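Side-chain contacts in 2-dehydropantoate 2-reductase, putative (Enterococcus faecalis, PDB 2EW2), which probably catalyses the NADPH-dependent reduction of 2-dehydropantoate (ketopantoate) to (R)-pantoate, a step on the route to pantothenate: residues Ala210-Gly213 against Ala214-Val217; Tyr246-Ile249 against Val250-Asp254. One frame throughout, in Å; residues are numbered along the deposited sequence. Where two conformers were deposited one is given.

Interaction 1. Residues Ala210-Gly213 against Ala214-Val217; sequences AEFG and ALPV
Phe212 and Leu215 meet where helix 209-214 runs out into the turn before helix 218-235, a local contact at a helix end in the all-helical C-terminal part. Two backbone bonds define the exit. Ala214 N donates to Ala210 O at 3.1 Å, the i to i+4 spacing of an alpha-helix. One residue on, Leu215 N reaches back three residues, to Phe212 O at 3.0 Å, an i to i+3 turn bond: the helix gives way here. That donor stands 51° out of the carbonyl plane of Phe212, above it and away from the lone pairs. Leu215 then turns its backbone to an extended psi of 144°. With CG of Leu215 beside its backbone N (chi1 -64°), the side chain folds back over the last turn: CB lies 3.3 Å from Phe212 O, and CG is 3.6 Å from Glu211 O. One methyl, CD1, continues to the ring of Phe212, 3.9 Å from its CD1, and the two side chains cross at about a right angle. Phe212 is buried among Leu201, Leu205 and Val222, whereas Leu215 packs on Gly308 of the second subunit. Beyond the turn, the Ser218 hydroxyl reaches both Gly213 O and Leu215 O and must share its proton between them. The arrangement is a helix C-terminus closed by a tight turn, joining two helices of the ketopantoate reductase C-terminal domain at the subunit interface.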
loop_
_atom_site.group_PDB
_atom_site.type_symbol
_atom_site.label_atom_id
_atom_site.label_comp_id
_atom_site.label_asym_id
_atom_site.label_seq_id
_atom_site.Cartn_x
_atom_site.Cartn_y
_atom_site.Cartn_z
ATOM N N ALA B 210 6.315 0.808 -18.467
ATOM C CA ALA B 210 6.743 2.168 -18.795
ATOM C C ALA B 210 5.832 3.233 -18.173
ATOM O O ALA B 210 6.318 4.278 -17.742
ATOM C CB ALA B 210 6.812 2.356 -20.324
ATOM N N GLU B 211 4.519 2.986 -18.168
ATOM C CA GLU B 211 3.552 3.912 -17.570
ATOM C C GLU B 211 3.871 4.049 -16.094
ATOM O O GLU B 211 3.963 5.163 -15.583
ATOM C CB GLU B 211 2.103 3.426 -17.741
ATOM C CG GLU B 211 1.510 3.644 -19.147
ATOM C CD GLU B 211 0.138 2.995 -19.323
ATOM O OE1 GLU B 211 -0.145 1.988 -18.656
ATOM O OE2 GLU B 211 -0.680 3.500 -20.134
ATOM N N PHE B 212 4.082 2.913 -15.422
ATOM C CA PHE B 212 4.529 2.960 -14.029
ATOM C C PHE B 212 5.853 3.717 -13.859
ATOM O O PHE B 212 5.967 4.621 -13.018
ATOM C CB PHE B 212 4.634 1.576 -13.370
ATOM C CG PHE B 212 5.135 1.669 -11.960
ATOM C CD1 PHE B 212 4.270 2.017 -10.926
ATOM C CD2 PHE B 212 6.488 1.538 -11.683
ATOM C CE1 PHE B 212 4.752 2.186 -9.621
ATOM C CE2 PHE B 212 6.962 1.712 -10.384
ATOM C CZ PHE B 212 6.103 2.031 -9.370
ATOM N N GLY B 213 6.850 3.347 -14.647
ATOM C CA GLY B 213 8.170 3.945 -14.527
ATOM C C GLY B 213 8.177 5.463 -14.558
ATOM O O GLY B 213 8.931 6.098 -13.813
ATOM N N ALA B 214 7.333 6.048 -15.409
ATOM C CA ALA B 214 7.297 7.506 -15.618
ATOM C C ALA B 214 6.708 8.279 -14.441
ATOM O O ALA B 214 6.894 9.495 -14.353
ATOM C CB ALA B 214 6.518 7.843 -16.895
ATOM N N LEU B 215 5.996 7.591 -13.551
ATOM C CA LEU B 215 5.318 8.253 -12.445
ATOM C C LEU B 215 6.335 8.938 -11.550
ATOM O O LEU B 215 7.433 8.435 -11.380
ATOM C CB LEU B 215 4.482 7.255 -11.626
ATOM C CG LEU B 215 3.321 6.580 -12.346
ATOM C CD1 LEU B 215 2.662 5.536 -11.457
ATOM C CD2 LEU B 215 2.307 7.636 -12.833
ATOM N N PRO B 216 5.981 10.106 -10.987
ATOM C CA PRO B 216 6.957 10.766 -10.121
ATOM C C PRO B 216 7.195 10.027 -8.787
ATOM O O PRO B 216 8.105 10.395 -8.036
ATOM C CB PRO B 216 6.322 12.130 -9.867
ATOM C CG PRO B 216 4.876 11.886 -10.007
ATOM C CD PRO B 216 4.734 10.876 -11.098
ATOM N N VAL B 217 6.376 9.020 -8.492
ATOM C CA VAL B 217 6.524 8.225 -7.268
ATOM C C VAL B 217 7.155 6.859 -7.541
ATOM O O VAL B 217 7.281 6.045 -6.625
ATOM C CB VAL B 217 5.160 8.012 -6.565
ATOM C CG1 VAL B 217 4.560 9.355 -6.147
ATOM C CG2 VAL B 217 4.197 7.242 -7.472
#

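Interaction 2. Residues Tyr246-Ile249 against Val250-Asp254; sequences YTHI and VQTYD
Tyr246 and Val250 pack one turn apart on helix 242-252, alongside backbone bonds of the helix that change character toward its end. Val250 N to Tyr246 O (2.9 Å) and Gln251 N to Thr247 O are regular alpha-helical bonds. Thr252 N, by contrast, divides between His248 O and Ile249 O, and both bonds are weak, with N-H...O angles near 135°. The carbonyl of Ile249 gains a stronger donor in Thr252 OG1 at 2.7 Å, which lies in the carbonyl plane on a lone pair. A chi1 of 74° sets this hydroxyl between the backbone N and the carbonyl carbon of Thr252, within reach of that oxygen. The same oxygen also sits 3.5 Å above one face of the Tyr253 ring, toward its rim. Water 1 bridges the two phenols, 2.8 Å from Tyr246 OH and 2.6 Å from Tyr253 OH; in the conformer given for Gln251, water 2 tentatively links its OE1 to His248 ND1. Thr247 OG1 is satisfied by Ala243 O. Among the apolar groups, Val250 CG2 makes a CH-pi contact over one face of Tyr246, 3.7 Å from the ring centroid; Tyr246 also has a cation-pi partner in Lys223. The weak, divided bonds of Thr252 N and the i to i+3 bond from Tyr253 N to Val250 O, supplemented by a threonine hydroxyl bond common along helices, mark the C-terminal turn of an alpha-helix.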
loop_
_atom_site.group_PDB
_atom_site.type_symbol
_atom_site.label_atom_id
_atom_site.label_comp_id
_atom_site.label_asym_id
_atom_site.label_seq_id
_atom_site.Cartn_x
_atom_site.Cartn_y
_atom_site.Cartn_z
ATOM N N TYR B 246 17.952 -1.533 -8.811
ATOM C CA TYR B 246 17.220 -0.367 -9.327
ATOM C C TYR B 246 17.509 -0.098 -10.807
ATOM O O TYR B 246 16.600 0.193 -11.584
ATOM C CB TYR B 246 17.530 0.897 -8.516
ATOM C CG TYR B 246 16.667 2.077 -8.938
ATOM C CD1 TYR B 246 15.282 2.073 -8.701
ATOM C CD2 TYR B 246 17.234 3.194 -9.578
ATOM C CE1 TYR B 246 14.474 3.135 -9.090
ATOM C CE2 TYR B 246 16.428 4.284 -9.963
ATOM C CZ TYR B 246 15.051 4.233 -9.729
ATOM O OH TYR B 246 14.254 5.282 -10.107
ATOM N N THR B 247 18.781 -0.203 -11.180
ATOM C CA THR B 247 19.217 0.013 -12.554
ATOM C C THR B 247 18.568 -0.984 -13.501
ATOM O O THR B 247 18.108 -0.615 -14.584
ATOM C CB THR B 247 20.748 -0.046 -12.655
ATOM O OG1 THR B 247 21.288 1.141 -12.062
ATOM C CG2 THR B 247 21.213 -0.107 -14.131
ATOM N N HIS B 248 18.503 -2.240 -13.080
ATOM C CA HIS B 248 17.809 -3.254 -13.854
ATOM C C HIS B 248 16.328 -2.904 -14.046
ATOM O O HIS B 248 15.776 -3.019 -15.154
ATOM C CB HIS B 248 17.930 -4.608 -13.154
ATOM C CG HIS B 248 17.157 -5.693 -13.828
ATOM N ND1 HIS B 248 17.712 -6.508 -14.792
ATOM C CD2 HIS B 248 15.863 -6.073 -13.707
ATOM C CE1 HIS B 248 16.794 -7.355 -15.226
ATOM N NE2 HIS B 248 15.664 -7.114 -14.581
ATOM N N ILE B 249 15.677 -2.492 -12.960
ATOM C CA ILE B 249 14.263 -2.137 -13.023
ATOM C C ILE B 249 14.041 -0.936 -13.959
ATOM O O ILE B 249 13.146 -0.942 -14.801
ATOM C CB ILE B 249 13.650 -1.949 -11.583
ATOM C CG1 ILE B 249 13.516 -3.332 -10.907
ATOM C CG2 ILE B 249 12.275 -1.275 -11.664
ATOM C CD1 ILE B 249 13.468 -3.348 -9.361
ATOM N N VAL B 250 14.882 0.078 -13.858
ATOM C CA VAL B 250 14.753 1.211 -14.761
ATOM C C VAL B 250 14.851 0.776 -16.245
ATOM O O VAL B 250 14.067 1.238 -17.075
ATOM C CB VAL B 250 15.728 2.340 -14.369
ATOM C CG1 VAL B 250 15.741 3.471 -15.416
ATOM C CG2 VAL B 250 15.327 2.888 -12.994
ATOM N N GLN B 251 15.780 -0.127 -16.550
ATOM C CA GLN B 251 15.963 -0.636 -17.915
ATOM C C GLN B 251 14.722 -1.354 -18.484
ATOM O O GLN B 251 14.537 -1.399 -19.700
ATOM C CB GLN B 251 17.213 -1.526 -17.997
ATOM C CG GLN B 251 18.531 -0.764 -17.828
ATOM C CD GLN B 251 19.750 -1.668 -17.652
ATOM O OE1 GLN B 251 19.631 -2.865 -17.364
ATOM N NE2 GLN B 251 20.935 -1.086 -17.811
ATOM N N THR B 252 13.870 -1.895 -17.613
ATOM C CA THR B 252 12.613 -2.512 -18.033
ATOM C C THR B 252 11.595 -1.479 -18.513
ATOM O O THR B 252 10.693 -1.823 -19.266
ATOM C CB THR B 252 11.978 -3.437 -16.935
ATOM O OG1 THR B 252 11.401 -2.649 -15.885
ATOM C CG2 THR B 252 13.025 -4.383 -16.341
ATOM N N TYR B 253 11.753 -0.216 -18.100
ATOM C CA TYR B 253 10.844 0.872 -18.508
ATOM C C TYR B 253 10.965 1.201 -20.003
ATOM O O TYR B 253 10.046 1.777 -20.590
ATOM C CB TYR B 253 11.110 2.173 -17.727
ATOM C CG TYR B 253 11.019 2.137 -16.193
ATOM C CD1 TYR B 253 11.643 3.131 -15.427
ATOM C CD2 TYR B 253 10.320 1.136 -15.524
ATOM C CE1 TYR B 253 11.572 3.133 -14.041
ATOM C CE2 TYR B 253 10.239 1.121 -14.125
ATOM C CZ TYR B 253 10.864 2.124 -13.391
ATOM O OH TYR B 253 10.779 2.112 -12.013
ATOM N N ASP B 254 12.108 0.884 -20.602
ATOM C CA ASP B 254 12.342 1.190 -22.023
ATOM C C ASP B 254 11.259 0.602 -22.925
ATOM O O ASP B 254 11.083 -0.615 -22.958
ATOM C CB ASP B 254 13.718 0.680 -22.455
ATOM C CG ASP B 254 14.155 1.223 -23.823
ATOM O OD1 ASP B 254 13.319 1.690 -24.625
ATOM O OD2 ASP B 254 15.361 1.163 -24.099
HETATM O O HOH W 1 11.742 4.295 -10.954
HETATM O O HOH W 2 20.000 -5.272 -15.967
#

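Overall arrangement
Interaction 1 comes first along the chain, at the exit of helix 209-214, and interaction 2 follows on helix 242-252, with helix 218-235 between them. Their centres lie about 11 Å apart, both on the same side of the chain's centre, and the two touch directly: Ala210 CB is 3.3 Å from Tyr253 O, and Gly213 CA is 3.4 Å from Tyr253 CZ. The side chain of Val222, on helix 218-235, meets Phe212 as well as Tyr246, Ile249 and Tyr253. Two helix ends thus converge on one intervening helix within the C-terminal domain. Only interaction 1 reaches the second subunit, where Pro216 packs on Glu311, a magnesium ligand in a structure of this protein, though this chain binds no magnesium.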